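Long-range contacts in archaeal actin homolog (Thermoplasma acidophilum, PDB 2FSJ), which polymerizes into bundles of helical filaments when supplied with nucleoside triphosphates, ATP supporting the assembly better than the others: residues D92-S97 with D134-A139; Y191-D196 with T298-V303; P64-D69 with T152-E157; D32-G37 with L330-A335; S199-V204 with S221-V226. One frame throughout, in Å; residues are numbered along the deposited sequence.

Interaction 1 (D92-S97 with D134-A139); sequences DGRLAS and DLEVKA
Arg94 and Ala96 face Glu136 and Ala139 where a type I beta turn, Arg94 to Ser97, lies beside helix 133-144. The CA atoms stand 6.8 Å apart for Arg94 and Glu136 and 5.5 Å apart for Ala96 and Ala139. Just before the turn Gly93 has a positive phi, a conformation glycine favours. Within the turn, Arg94 O accepts from both the N and the OG of Ser97, the hydroxyl lying 2.6 Å away in the carbonyl plane.

Across the contact Arg94 meets Glu136. Its chain bends at chi2 (-67°) and again at chi3, which brings NE to 3.0 Å from Glu136 OE2 in a salt bridge. The guanidinium and carboxylate planes stand 62° apart, and the bridge is made by NE to a single oxygen, OE2. Two waters donate to Glu136 OE1; one of them also gives a hydrogen to Glu136 O and accepts from Ala96 N at 3.0 Å. One helical turn on, Ala96 CB presses on Ala139 CB at 3.5 Å, a tight fit that suits the smallest side chain with a CB on both partners.

Leu95 turns instead to Ser126, Met168 and Ala140. The whole is a turn docked on a helix by a salt bridge and bridging waters, joining the loop ahead of helix 101-111 to helix 133-144 in the N-terminal domain of an actin-like fold.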
# COMPACT_ATOMS: atom_id res chain seq x y z
N ASP A 92 0.32 -6.22 -3.26
CA ASP A 92 -0.72 -5.56 -2.42
C ASP A 92 -1.93 -6.48 -2.11
O ASP A 92 -2.36 -7.32 -2.93
CB ASP A 92 -1.29 -4.32 -3.14
CG ASP A 92 -0.27 -3.22 -3.40
OD1 ASP A 92 0.66 -3.03 -2.61
OD2 ASP A 92 -0.40 -2.44 -4.37
N GLY A 93 -2.51 -6.28 -0.93
CA GLY A 93 -3.74 -6.96 -0.56
C GLY A 93 -3.72 -8.48 -0.57
O GLY A 93 -4.76 -9.11 -0.87
N ARG A 94 -2.58 -9.09 -0.23
CA ARG A 94 -2.46 -10.55 -0.18
C ARG A 94 -2.66 -11.04 1.25
O ARG A 94 -1.73 -11.59 1.87
CB ARG A 94 -1.11 -11.04 -0.70
CG ARG A 94 -0.83 -10.58 -2.14
CD ARG A 94 -1.74 -11.22 -3.17
NE ARG A 94 -1.65 -12.68 -3.11
CZ ARG A 94 -0.78 -13.45 -3.79
NH1 ARG A 94 0.12 -12.91 -4.64
NH2 ARG A 94 -0.82 -14.77 -3.63
N LEU A 95 -3.86 -10.83 1.75
CA LEU A 95 -4.13 -11.01 3.17
C LEU A 95 -4.13 -12.48 3.61
O LEU A 95 -3.93 -12.75 4.79
CB LEU A 95 -5.47 -10.39 3.54
CG LEU A 95 -5.72 -8.88 3.40
CD1 LEU A 95 -7.15 -8.55 3.94
CD2 LEU A 95 -4.73 -8.07 4.12
N ALA A 96 -4.33 -13.42 2.68
CA ALA A 96 -4.29 -14.85 3.01
C ALA A 96 -2.90 -15.46 2.95
O ALA A 96 -2.74 -16.63 3.27
CB ALA A 96 -5.22 -15.61 2.07
N SER A 97 -1.90 -14.70 2.51
CA SER A 97 -0.58 -15.21 2.28
C SER A 97 0.20 -15.39 3.57
O SER A 97 -0.07 -14.73 4.60
CB SER A 97 0.20 -14.28 1.30
OG SER A 97 0.43 -13.00 1.85
N ASP A 134 -12.30 -11.37 -6.23
CA ASP A 134 -13.08 -12.49 -5.65
C ASP A 134 -12.23 -13.62 -5.07
O ASP A 134 -12.52 -14.11 -3.97
CB ASP A 134 -14.04 -13.05 -6.69
CG ASP A 134 -15.03 -12.06 -7.13
OD1 ASP A 134 -15.67 -11.42 -6.26
OD2 ASP A 134 -15.25 -11.84 -8.34
N LEU A 135 -11.18 -14.04 -5.80
CA LEU A 135 -10.23 -15.05 -5.30
C LEU A 135 -9.56 -14.67 -3.97
O LEU A 135 -9.53 -15.46 -3.03
CB LEU A 135 -9.09 -15.34 -6.32
CG LEU A 135 -9.30 -16.30 -7.51
CD1 LEU A 135 -8.06 -16.27 -8.42
CD2 LEU A 135 -9.59 -17.74 -7.07
N GLU A 136 -8.96 -13.48 -3.93
CA GLU A 136 -8.26 -13.01 -2.73
C GLU A 136 -9.25 -12.75 -1.59
O GLU A 136 -8.89 -12.94 -0.44
CB GLU A 136 -7.44 -11.75 -3.01
CG GLU A 136 -6.26 -11.95 -3.89
CD GLU A 136 -5.18 -12.82 -3.26
OE1 GLU A 136 -5.10 -12.88 -2.03
OE2 GLU A 136 -4.44 -13.43 -4.02
N VAL A 137 -10.46 -12.29 -1.88
CA VAL A 137 -11.46 -12.09 -0.81
C VAL A 137 -11.82 -13.45 -0.18
O VAL A 137 -11.79 -13.59 1.05
CB VAL A 137 -12.72 -11.33 -1.26
CG1 VAL A 137 -13.81 -11.39 -0.19
CG2 VAL A 137 -12.43 -9.87 -1.56
N LYS A 138 -12.11 -14.45 -1.01
CA LYS A 138 -12.43 -15.79 -0.54
C LYS A 138 -11.28 -16.34 0.33
O LYS A 138 -11.51 -16.77 1.48
CB LYS A 138 -12.72 -16.72 -1.72
CG LYS A 138 -12.97 -18.18 -1.32
CD LYS A 138 -13.23 -19.09 -2.51
CE LYS A 138 -13.72 -20.51 -2.07
NZ LYS A 138 -12.62 -21.32 -1.59
N ALA A 139 -10.05 -16.26 -0.18
CA ALA A 139 -8.86 -16.75 0.55
C ALA A 139 -8.68 -16.05 1.91
O ALA A 139 -8.31 -16.70 2.90
CB ALA A 139 -7.59 -16.63 -0.27
O HOH W 1 -3.26 -13.90 -0.43
O HOH W 2 -3.87 -16.11 -2.94
O HOH W 3 -6.09 -12.55 0.36

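Interaction 2 (Y191-D196 with T298-V303); sequences YGVVID and TSLIPV
The parallel strands Tyr191-Asp196 and Thr298-Val303 pair in the four-stranded mixed sheet of the C-terminal domain, in the actin-like fold. Bridges run in register from Gly192 with Ser299 to Asp196 with Val303. Val193 and Ile195 each bond to the residues before and after the one they face: Val193 N gives to Ser299 O at 2.9 Å, and Val193 O receives Ile301 N at 2.7 Å, nearly along the C=O axis. Beta-branched residues suit these extended positions. On the face of Val194 and Val303, Val194 CG1 meets Val303 CG2 at 3.7 Å; on the other, Leu300 CD2 lies 4.0 Å from Ile195 CD1 and touches Val193 CB. Asp196 carries its CG anti to the backbone N (chi1 -170°), setting CB and CG obliquely against Val303 CG2, while OD2 is hydrogen-bonded to a glycerol, probably from crystallisation, and weakly to Gln171. With an alanine here the carboxylate is gone, and Gln171 would probably be left without this weak mate and Val303 CG2 with less cover. Pro302 has no N-H to give, but the bonds here use Ile301 and Val303 instead. The last runs from Val303 N to Ile195 O, 2.9 Å long and almost straight at 174°.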
# COMPACT_ATOMS: atom_id res chain seq x y z
N TYR A 191 -16.36 9.35 -15.23
CA TYR A 191 -15.51 8.36 -14.60
C TYR A 191 -14.46 9.03 -13.71
O TYR A 191 -14.00 10.14 -13.98
CB TYR A 191 -14.77 7.49 -15.66
CG TYR A 191 -15.64 6.56 -16.50
CD1 TYR A 191 -16.87 6.12 -16.06
CD2 TYR A 191 -15.23 6.13 -17.75
CE1 TYR A 191 -17.66 5.29 -16.80
CE2 TYR A 191 -16.04 5.26 -18.52
CZ TYR A 191 -17.24 4.86 -18.03
OH TYR A 191 -18.07 4.02 -18.71
N GLY A 192 -14.15 8.38 -12.60
CA GLY A 192 -12.97 8.66 -11.80
C GLY A 192 -11.92 7.61 -12.18
O GLY A 192 -12.23 6.44 -12.29
N VAL A 193 -10.68 8.02 -12.32
CA VAL A 193 -9.59 7.11 -12.58
C VAL A 193 -8.57 7.26 -11.46
O VAL A 193 -7.93 8.32 -11.29
CB VAL A 193 -8.95 7.31 -14.01
CG1 VAL A 193 -7.82 6.29 -14.21
CG2 VAL A 193 -9.98 7.16 -15.09
N VAL A 194 -8.40 6.19 -10.69
CA VAL A 194 -7.47 6.17 -9.57
C VAL A 194 -6.21 5.45 -10.03
O VAL A 194 -6.29 4.30 -10.45
CB VAL A 194 -8.06 5.40 -8.34
CG1 VAL A 194 -7.03 5.37 -7.21
CG2 VAL A 194 -9.38 6.12 -7.85
N ILE A 195 -5.08 6.15 -9.98
CA ILE A 195 -3.80 5.66 -10.48
C ILE A 195 -2.87 5.49 -9.27
O ILE A 195 -2.41 6.47 -8.67
CB ILE A 195 -3.23 6.64 -11.51
CG1 ILE A 195 -4.20 6.83 -12.68
CG2 ILE A 195 -1.87 6.12 -12.02
CD1 ILE A 195 -3.91 8.06 -13.52
N ASP A 196 -2.65 4.25 -8.85
CA ASP A 196 -1.90 3.95 -7.61
C ASP A 196 -0.51 3.43 -7.98
O ASP A 196 -0.37 2.30 -8.38
CB ASP A 196 -2.68 2.89 -6.88
CG ASP A 196 -2.20 2.64 -5.47
OD1 ASP A 196 -1.08 3.05 -5.10
OD2 ASP A 196 -2.92 2.00 -4.68
N THR A 298 -13.77 12.62 -15.63
CA THR A 298 -13.88 13.93 -14.96
C THR A 298 -12.97 14.11 -13.75
O THR A 298 -12.81 15.20 -13.29
CB THR A 298 -15.33 14.16 -14.50
OG1 THR A 298 -15.76 13.06 -13.69
CG2 THR A 298 -16.29 14.13 -15.70
N SER A 299 -12.40 13.03 -13.21
CA SER A 299 -11.46 13.14 -12.12
C SER A 299 -10.35 12.12 -12.28
O SER A 299 -10.65 10.94 -12.50
CB SER A 299 -12.12 12.92 -10.75
OG SER A 299 -13.37 13.53 -10.62
N LEU A 300 -9.11 12.59 -12.21
CA LEU A 300 -7.89 11.75 -12.22
C LEU A 300 -7.29 11.83 -10.82
O LEU A 300 -7.02 12.94 -10.34
CB LEU A 300 -6.85 12.29 -13.21
CG LEU A 300 -6.94 11.96 -14.70
CD1 LEU A 300 -5.92 12.81 -15.49
CD2 LEU A 300 -6.76 10.48 -15.02
N ILE A 301 -7.06 10.68 -10.18
CA ILE A 301 -6.73 10.63 -8.78
C ILE A 301 -5.45 9.83 -8.53
O ILE A 301 -5.47 8.60 -8.41
CB ILE A 301 -7.93 10.08 -7.97
CG1 ILE A 301 -9.21 10.87 -8.27
CG2 ILE A 301 -7.62 10.09 -6.48
CD1 ILE A 301 -10.50 10.15 -7.92
N PRO A 302 -4.32 10.50 -8.52
CA PRO A 302 -3.06 9.80 -8.25
C PRO A 302 -2.89 9.53 -6.77
O PRO A 302 -3.01 10.45 -5.95
CB PRO A 302 -2.01 10.76 -8.78
CG PRO A 302 -2.84 11.79 -9.62
CD PRO A 302 -4.11 11.91 -8.90
N VAL A 303 -2.63 8.27 -6.45
CA VAL A 303 -2.43 7.82 -5.08
C VAL A 303 -1.19 6.91 -5.04
O VAL A 303 -0.52 6.74 -6.04
CB VAL A 303 -3.65 7.09 -4.49
CG1 VAL A 303 -4.90 8.03 -4.35
CG2 VAL A 303 -3.99 5.81 -5.22

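Interaction 3 (P64-D69 with T152-E157); sequences PVLSTD and TGPEGE
The flat groups of this contact are peptides: those of Ser67 and Thr152 meet through two hydrogen bonds. Thr152 O takes Ser67 N in the carbonyl plane at 2.9 Å, and Leu66 CA brings a C-H to the same oxygen. The return bond, Thr152 N to Ser67 O at 2.8 Å, is tilted 16° from its carbonyl plane; the two reciprocal bonds make a single antiparallel hydrogen-bonded pair. A water links Ser67 O to Thr152 OG1 beside it.

Beyond the bridge the contact turns apolar. Leu66 CD2 comes against Gly153 CA at 3.7 Å, where a glycine is apt because a CB would crowd both that methyl and Pro154 CD. The Pro154 ring brings its CG to 4.0 Å from Pro64 CB and its CD to 4.2 Å from Leu66 CD2, two proline rings touching with a leucine methyl beside them. With an alanine in its place CG and CD are missing, and Pro64 and Leu66 would probably lose this neighbour while the backbone became freer to turn.

Ser67 OG closes an ST turn by accepting from Asp69 N, and it also bonds Thr73 and Gly71. The contact ties the loop ahead of strand 74-77 to the end of strand 147-152, two outermost strands of the N-terminal sheet. Leu66 and Pro154 both rest on Trp109 of helix 101-111, while Leu66 also touches Phe75 and Tyr77 of strand 74-77.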
# COMPACT_ATOMS: atom_id res chain seq x y z
N PRO A 64 10.24 -4.23 19.42
CA PRO A 64 9.36 -5.31 19.90
C PRO A 64 9.66 -6.61 19.16
O PRO A 64 9.98 -6.59 17.98
CB PRO A 64 7.97 -4.83 19.56
CG PRO A 64 8.14 -3.87 18.46
CD PRO A 64 9.51 -3.28 18.57
N VAL A 65 9.55 -7.70 19.89
CA VAL A 65 9.61 -9.03 19.30
C VAL A 65 8.24 -9.66 19.51
O VAL A 65 7.74 -9.65 20.62
CB VAL A 65 10.69 -9.90 19.96
CG1 VAL A 65 10.71 -11.28 19.33
CG2 VAL A 65 12.09 -9.23 19.83
N LEU A 66 7.63 -10.18 18.44
CA LEU A 66 6.32 -10.77 18.51
C LEU A 66 6.32 -12.24 18.10
O LEU A 66 7.24 -12.71 17.44
CB LEU A 66 5.28 -10.02 17.64
CG LEU A 66 5.05 -8.53 17.88
CD1 LEU A 66 3.93 -8.00 16.95
CD2 LEU A 66 4.77 -8.14 19.36
N SER A 67 5.25 -12.94 18.51
CA SER A 67 4.95 -14.31 18.10
C SER A 67 3.46 -14.50 18.01
O SER A 67 2.69 -13.87 18.76
CB SER A 67 5.48 -15.31 19.14
OG SER A 67 5.25 -16.64 18.74
N THR A 68 3.01 -15.32 17.05
CA THR A 68 1.60 -15.71 17.01
C THR A 68 1.40 -17.14 17.47
O THR A 68 0.30 -17.60 17.47
CB THR A 68 1.02 -15.60 15.58
OG1 THR A 68 1.73 -16.47 14.67
CG2 THR A 68 1.22 -14.19 15.05
N ASP A 69 2.48 -17.83 17.87
CA ASP A 69 2.38 -19.25 18.28
C ASP A 69 3.06 -19.51 19.62
O ASP A 69 3.68 -20.54 19.82
CB ASP A 69 2.93 -20.18 17.21
CG ASP A 69 4.36 -19.86 16.80
OD1 ASP A 69 5.06 -19.12 17.51
OD2 ASP A 69 4.85 -20.34 15.76
N THR A 152 1.89 -12.73 21.18
CA THR A 152 2.79 -12.52 22.31
C THR A 152 3.87 -11.51 21.99
O THR A 152 4.46 -11.51 20.90
CB THR A 152 3.43 -13.85 22.73
OG1 THR A 152 2.39 -14.82 22.97
CG2 THR A 152 4.19 -13.71 24.08
N GLY A 153 4.16 -10.64 22.96
CA GLY A 153 5.08 -9.54 22.75
C GLY A 153 6.03 -9.28 23.92
O GLY A 153 6.25 -10.18 24.75
N PRO A 154 6.56 -8.07 23.98
CA PRO A 154 7.50 -7.69 25.05
C PRO A 154 7.00 -8.06 26.44
O PRO A 154 5.82 -7.89 26.75
CB PRO A 154 7.63 -6.17 24.86
CG PRO A 154 7.46 -5.99 23.34
CD PRO A 154 6.37 -6.98 23.01
N GLU A 155 7.91 -8.58 27.26
CA GLU A 155 7.63 -8.97 28.64
C GLU A 155 6.67 -10.15 28.68
O GLU A 155 5.98 -10.39 29.66
CB GLU A 155 7.05 -7.80 29.42
N GLY A 156 6.57 -10.87 27.56
CA GLY A 156 5.59 -11.93 27.45
C GLY A 156 4.12 -11.56 27.51
O GLY A 156 3.30 -12.45 27.69
N GLU A 157 3.74 -10.28 27.35
CA GLU A 157 2.33 -9.90 27.30
C GLU A 157 1.63 -10.59 26.12
O GLU A 157 2.20 -10.66 25.06
CB GLU A 157 2.19 -8.40 27.09
CG GLU A 157 0.74 -7.91 27.09
CD GLU A 157 0.58 -6.44 26.68
OE1 GLU A 157 1.61 -5.78 26.44
OE2 GLU A 157 -0.56 -6.00 26.54
O HOH W 4 1.36 -16.08 20.71

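Interaction 4 (D32-G37 with L330-A335); sequences DTKVIG and LQFANA
Lys34 reaches Gln331 and Phe332 by bending twice, at chi2 (76°) and chi3 (62°), so that its chain folds over the Gln331 carbonyl instead of running straight out. CE comes to 3.5 Å from Gln331 O, and CG lies 3.7 Å from Phe332 CE1, meeting the ring obliquely. The bends also carry NZ back to its own strand, where it gives a bond to Asp32 O at 2.9 Å. That bond comes from above the carbonyl plane, 52° out of it. A water adds to the grip on the ammonium: it accepts from Lys34 NZ at 2.8 Å and from Gln331 NE2, and gives a hydrogen to Gln331 O. Water thus helps to position the glutamine amide, for NE2 also gives to a second water that bonds Asp32 OD2. Direct contact between these two residues is loose, Asp32 OD2 to Gln331 NE2 being 3.7 Å, so the second water makes the link.

Ile36 covers the other end. Its CD1 touches Phe332 CD1 at 3.8 Å and its CG1 meets Ala335 CB at the same distance, a small residue letting the helix start come close to the strand.

Asp32, Thr33, Lys34 and Gln331 all belong to the ATP site, and Lys34 NZ is hydrogen-bonded to a glycerol, probably from the crystallisation liquor. Strand 32-36 sits between strands 22-28 and 42-52, with Phe332 leaning on Arg42 and Ile44, while Ala335 near the start of helix 333-343 touches Asp27 of strand 22-28.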
# COMPACT_ATOMS: atom_id res chain seq x y z
N ASP A 32 4.24 -0.82 2.40
CA ASP A 32 3.94 -0.39 3.77
C ASP A 32 2.60 -0.95 4.17
O ASP A 32 1.75 -1.12 3.29
CB ASP A 32 3.85 1.13 3.92
CG ASP A 32 5.20 1.81 3.73
OD1 ASP A 32 6.11 1.64 4.58
OD2 ASP A 32 5.46 2.46 2.69
N THR A 33 2.42 -1.20 5.48
CA THR A 33 1.16 -1.65 6.07
C THR A 33 0.61 -0.43 6.81
O THR A 33 1.33 0.20 7.59
CB THR A 33 1.46 -2.87 7.02
OG1 THR A 33 1.86 -3.99 6.19
CG2 THR A 33 0.26 -3.32 7.82
N LYS A 34 -0.65 -0.12 6.56
CA LYS A 34 -1.36 1.00 7.16
C LYS A 34 -2.50 0.47 7.96
O LYS A 34 -3.20 -0.44 7.51
CB LYS A 34 -1.96 1.85 6.03
CG LYS A 34 -0.98 2.75 5.28
CD LYS A 34 -0.08 2.09 4.29
CE LYS A 34 -0.83 1.45 3.17
NZ LYS A 34 0.07 0.89 2.10
N VAL A 35 -2.75 1.12 9.09
CA VAL A 35 -3.85 0.82 10.00
C VAL A 35 -4.57 2.12 10.38
O VAL A 35 -3.92 3.16 10.71
CB VAL A 35 -3.30 0.10 11.32
CG1 VAL A 35 -4.41 -0.57 12.09
CG2 VAL A 35 -2.18 -0.84 10.99
N ILE A 36 -5.90 2.10 10.34
CA ILE A 36 -6.73 3.17 10.86
C ILE A 36 -7.38 2.60 12.11
O ILE A 36 -8.20 1.69 12.05
CB ILE A 36 -7.83 3.62 9.86
CG1 ILE A 36 -7.25 3.88 8.46
CG2 ILE A 36 -8.57 4.91 10.40
CD1 ILE A 36 -6.20 4.92 8.37
N GLY A 37 -6.97 3.11 13.25
CA GLY A 37 -7.54 2.63 14.51
C GLY A 37 -8.72 3.43 15.01
O GLY A 37 -9.52 4.00 14.26
N LEU A 330 -2.19 10.54 1.16
CA LEU A 330 -1.86 9.69 -0.01
C LEU A 330 -1.67 8.19 0.24
O LEU A 330 -1.98 7.35 -0.61
CB LEU A 330 -0.54 10.11 -0.69
CG LEU A 330 -0.49 11.14 -1.82
CD1 LEU A 330 0.99 11.40 -2.19
CD2 LEU A 330 -1.29 10.73 -3.01
N GLN A 331 -0.98 7.90 1.34
CA GLN A 331 -0.63 6.54 1.70
C GLN A 331 -1.79 5.88 2.40
O GLN A 331 -1.84 4.69 2.49
CB GLN A 331 0.63 6.53 2.59
CG GLN A 331 1.88 6.97 1.79
CD GLN A 331 3.05 5.97 1.68
OE1 GLN A 331 4.21 6.40 1.65
NE2 GLN A 331 2.76 4.67 1.58
N PHE A 332 -2.74 6.67 2.86
CA PHE A 332 -3.82 6.17 3.69
C PHE A 332 -5.18 6.14 3.04
O PHE A 332 -6.14 5.64 3.64
CB PHE A 332 -3.92 7.05 4.94
CG PHE A 332 -2.82 6.78 5.93
CD1 PHE A 332 -2.85 5.66 6.76
CD2 PHE A 332 -1.75 7.68 6.05
CE1 PHE A 332 -1.82 5.43 7.67
CE2 PHE A 332 -0.73 7.45 7.00
CZ PHE A 332 -0.78 6.30 7.77
N ALA A 333 -5.30 6.68 1.84
CA ALA A 333 -6.63 6.92 1.29
C ALA A 333 -7.44 5.65 1.18
O ALA A 333 -8.66 5.62 1.51
CB ALA A 333 -6.54 7.66 -0.08
N ASN A 334 -6.83 4.56 0.70
CA ASN A 334 -7.56 3.28 0.61
C ASN A 334 -7.96 2.80 1.98
O ASN A 334 -9.12 2.39 2.18
CB ASN A 334 -6.75 2.20 -0.13
CG ASN A 334 -6.84 2.33 -1.66
OD1 ASN A 334 -5.82 2.32 -2.38
ND2 ASN A 334 -8.06 2.39 -2.16
N ALA A 335 -7.02 2.79 2.91
CA ALA A 335 -7.29 2.30 4.28
C ALA A 335 -8.43 3.07 4.94
O ALA A 335 -9.26 2.48 5.63
CB ALA A 335 -6.09 2.38 5.13
O HOH W 5 4.12 2.26 0.55
O HOH W 6 0.60 3.35 0.92

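Interaction 5 (S199-V204 with S221-V226); sequences SRTTDV and SLQIGV
The open end of the beta hairpin 202-208/213-222 runs directly into the ATP-binding part of the protein, and Ser199-Val204 here meets Ser221-Val226. Ser199 is itself an ATP-site residue, and both it and Arg200 touch Tyr30, another residue of that site. The hairpin strands still pair at Thr202 and Leu222, an antiparallel hydrogen-bonded pair: Thr202 N gives to Leu222 O at 2.9 Å, in the carbonyl plane, and Leu222 N returns to Thr202 O at 2.8 Å. Next comes the non-hydrogen-bonded pair of Asp203 and Ser221, short polar side chains joined by a water between Asp203 OD1 and Ser221 OG.

Past Leu222 the strand breaks off at an inverse gamma turn centred on Gln223, in which Ile224 N makes a weak bond back to Leu222 O. The side chain of Thr202 reaches past the turn. With OG1 beside the backbone N (chi1 -62°), its hydroxyl gives a bond to Ile224 O at 2.8 Å, tilted 31° from the carbonyl plane. A threonine serves both needs here, a branched residue for the strand and a donor for the bend. Its neighbour Thr201 lies alongside Gln223, the two pointing the same way, Thr201 CG2 lying 3.8 Å from Gln223 OE1. A glycine suits position Gly225, because a CB would run into Ser199 O. Beside them a single water gives hydrogens to Gln223 OE1 and to Arg200 O, the latter 2.7 Å away.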
# COMPACT_ATOMS: atom_id res chain seq x y z
N SER A 199 5.62 0.34 -5.61
CA SER A 199 6.99 -0.04 -5.89
C SER A 199 7.10 -0.96 -7.11
O SER A 199 7.92 -0.75 -8.00
CB SER A 199 7.61 -0.71 -4.65
OG SER A 199 9.03 -0.77 -4.79
N ARG A 200 6.25 -1.98 -7.17
CA ARG A 200 6.32 -2.98 -8.23
C ARG A 200 5.22 -2.94 -9.28
O ARG A 200 5.40 -3.40 -10.41
CB ARG A 200 6.36 -4.36 -7.55
CG ARG A 200 7.78 -4.73 -7.11
CD ARG A 200 7.83 -5.99 -6.30
NE ARG A 200 7.90 -7.22 -7.09
CZ ARG A 200 9.00 -7.72 -7.64
NH1 ARG A 200 10.16 -7.07 -7.56
NH2 ARG A 200 8.94 -8.86 -8.30
N THR A 201 4.04 -2.43 -8.90
CA THR A 201 2.92 -2.35 -9.83
C THR A 201 2.26 -0.99 -9.76
O THR A 201 2.39 -0.26 -8.76
CB THR A 201 1.83 -3.41 -9.48
OG1 THR A 201 1.27 -3.11 -8.20
CG2 THR A 201 2.41 -4.76 -9.32
N THR A 202 1.54 -0.69 -10.84
CA THR A 202 0.64 0.44 -10.89
C THR A 202 -0.81 -0.05 -11.14
O THR A 202 -1.15 -0.60 -12.19
CB THR A 202 1.12 1.45 -11.97
OG1 THR A 202 2.42 1.97 -11.61
CG2 THR A 202 0.16 2.71 -12.00
N ASP A 203 -1.66 0.18 -10.15
CA ASP A 203 -3.04 -0.33 -10.13
C ASP A 203 -3.91 0.84 -10.59
O ASP A 203 -3.92 1.93 -9.97
CB ASP A 203 -3.37 -0.72 -8.70
CG ASP A 203 -4.63 -1.54 -8.59
OD1 ASP A 203 -4.52 -2.78 -8.78
OD2 ASP A 203 -5.76 -1.01 -8.35
N VAL A 204 -4.65 0.60 -11.66
CA VAL A 204 -5.53 1.61 -12.24
C VAL A 204 -6.95 1.12 -12.07
O VAL A 204 -7.33 0.07 -12.62
CB VAL A 204 -5.21 1.86 -13.69
CG1 VAL A 204 -6.19 2.90 -14.32
CG2 VAL A 204 -3.70 2.24 -13.85
N SER A 221 -3.87 -3.64 -14.09
CA SER A 221 -2.66 -3.56 -13.25
C SER A 221 -1.49 -3.58 -14.18
O SER A 221 -1.40 -4.51 -14.99
CB SER A 221 -2.55 -4.76 -12.30
OG SER A 221 -1.36 -4.66 -11.48
N LEU A 222 -0.64 -2.55 -14.11
CA LEU A 222 0.53 -2.45 -14.95
C LEU A 222 1.73 -2.96 -14.15
O LEU A 222 1.90 -2.61 -12.99
CB LEU A 222 0.76 -1.00 -15.37
CG LEU A 222 -0.35 -0.31 -16.16
CD1 LEU A 222 -0.01 1.18 -16.35
CD2 LEU A 222 -0.59 -1.02 -17.49
N GLN A 223 2.56 -3.79 -14.73
CA GLN A 223 3.68 -4.35 -13.99
C GLN A 223 4.91 -3.41 -14.05
O GLN A 223 5.99 -3.78 -14.58
CB GLN A 223 3.98 -5.78 -14.46
CG GLN A 223 2.72 -6.75 -14.34
CD GLN A 223 2.24 -6.96 -12.91
OE1 GLN A 223 3.03 -7.29 -12.04
NE2 GLN A 223 0.90 -6.76 -12.67
N ILE A 224 4.73 -2.21 -13.51
CA ILE A 224 5.78 -1.17 -13.49
C ILE A 224 5.46 -0.28 -12.31
O ILE A 224 4.27 -0.07 -11.98
CB ILE A 224 5.84 -0.38 -14.85
CG1 ILE A 224 7.18 0.37 -14.97
CG2 ILE A 224 4.68 0.58 -15.02
CD1 ILE A 224 7.40 1.14 -16.32
N GLY A 225 6.51 0.20 -11.64
CA GLY A 225 6.35 1.10 -10.51
C GLY A 225 7.68 1.78 -10.14
O GLY A 225 8.65 1.69 -10.89
N VAL A 226 7.74 2.36 -8.96
CA VAL A 226 8.90 3.11 -8.52
C VAL A 226 10.16 2.23 -8.48
O VAL A 226 11.21 2.74 -8.63
CB VAL A 226 8.69 3.77 -7.14
CG1 VAL A 226 9.95 4.60 -6.75
CG2 VAL A 226 7.44 4.66 -7.14
O HOH W 7 5.62 -6.09 -10.84
O HOH W 8 -2.16 -4.43 -8.88

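How the interactions relate
Interaction 4 lies closest to the middle of the chain, and it alone joins the N-terminal domain to the C-terminal end of the chain; its polar half is a lysine and bridging waters, its other half Ile36, Phe332 and Ala335. Interactions 2 and 5 share one sheet through neighbouring strands 191-197 and 202-208, where Asp196 N probably bonds Asp203 O at 2.9 Å. Interaction 2 is buried and rests on backbone pairing and aliphatic side chains, whereas interaction 5 is only partly buried and more polar. Interactions 1 and 3 belong to the N-terminal domain: 1 relies on charge and waters, 3 on a bridge and prolines. Interaction 3, about 41 Å from interaction 2 between centres, lies far out on the opposite side.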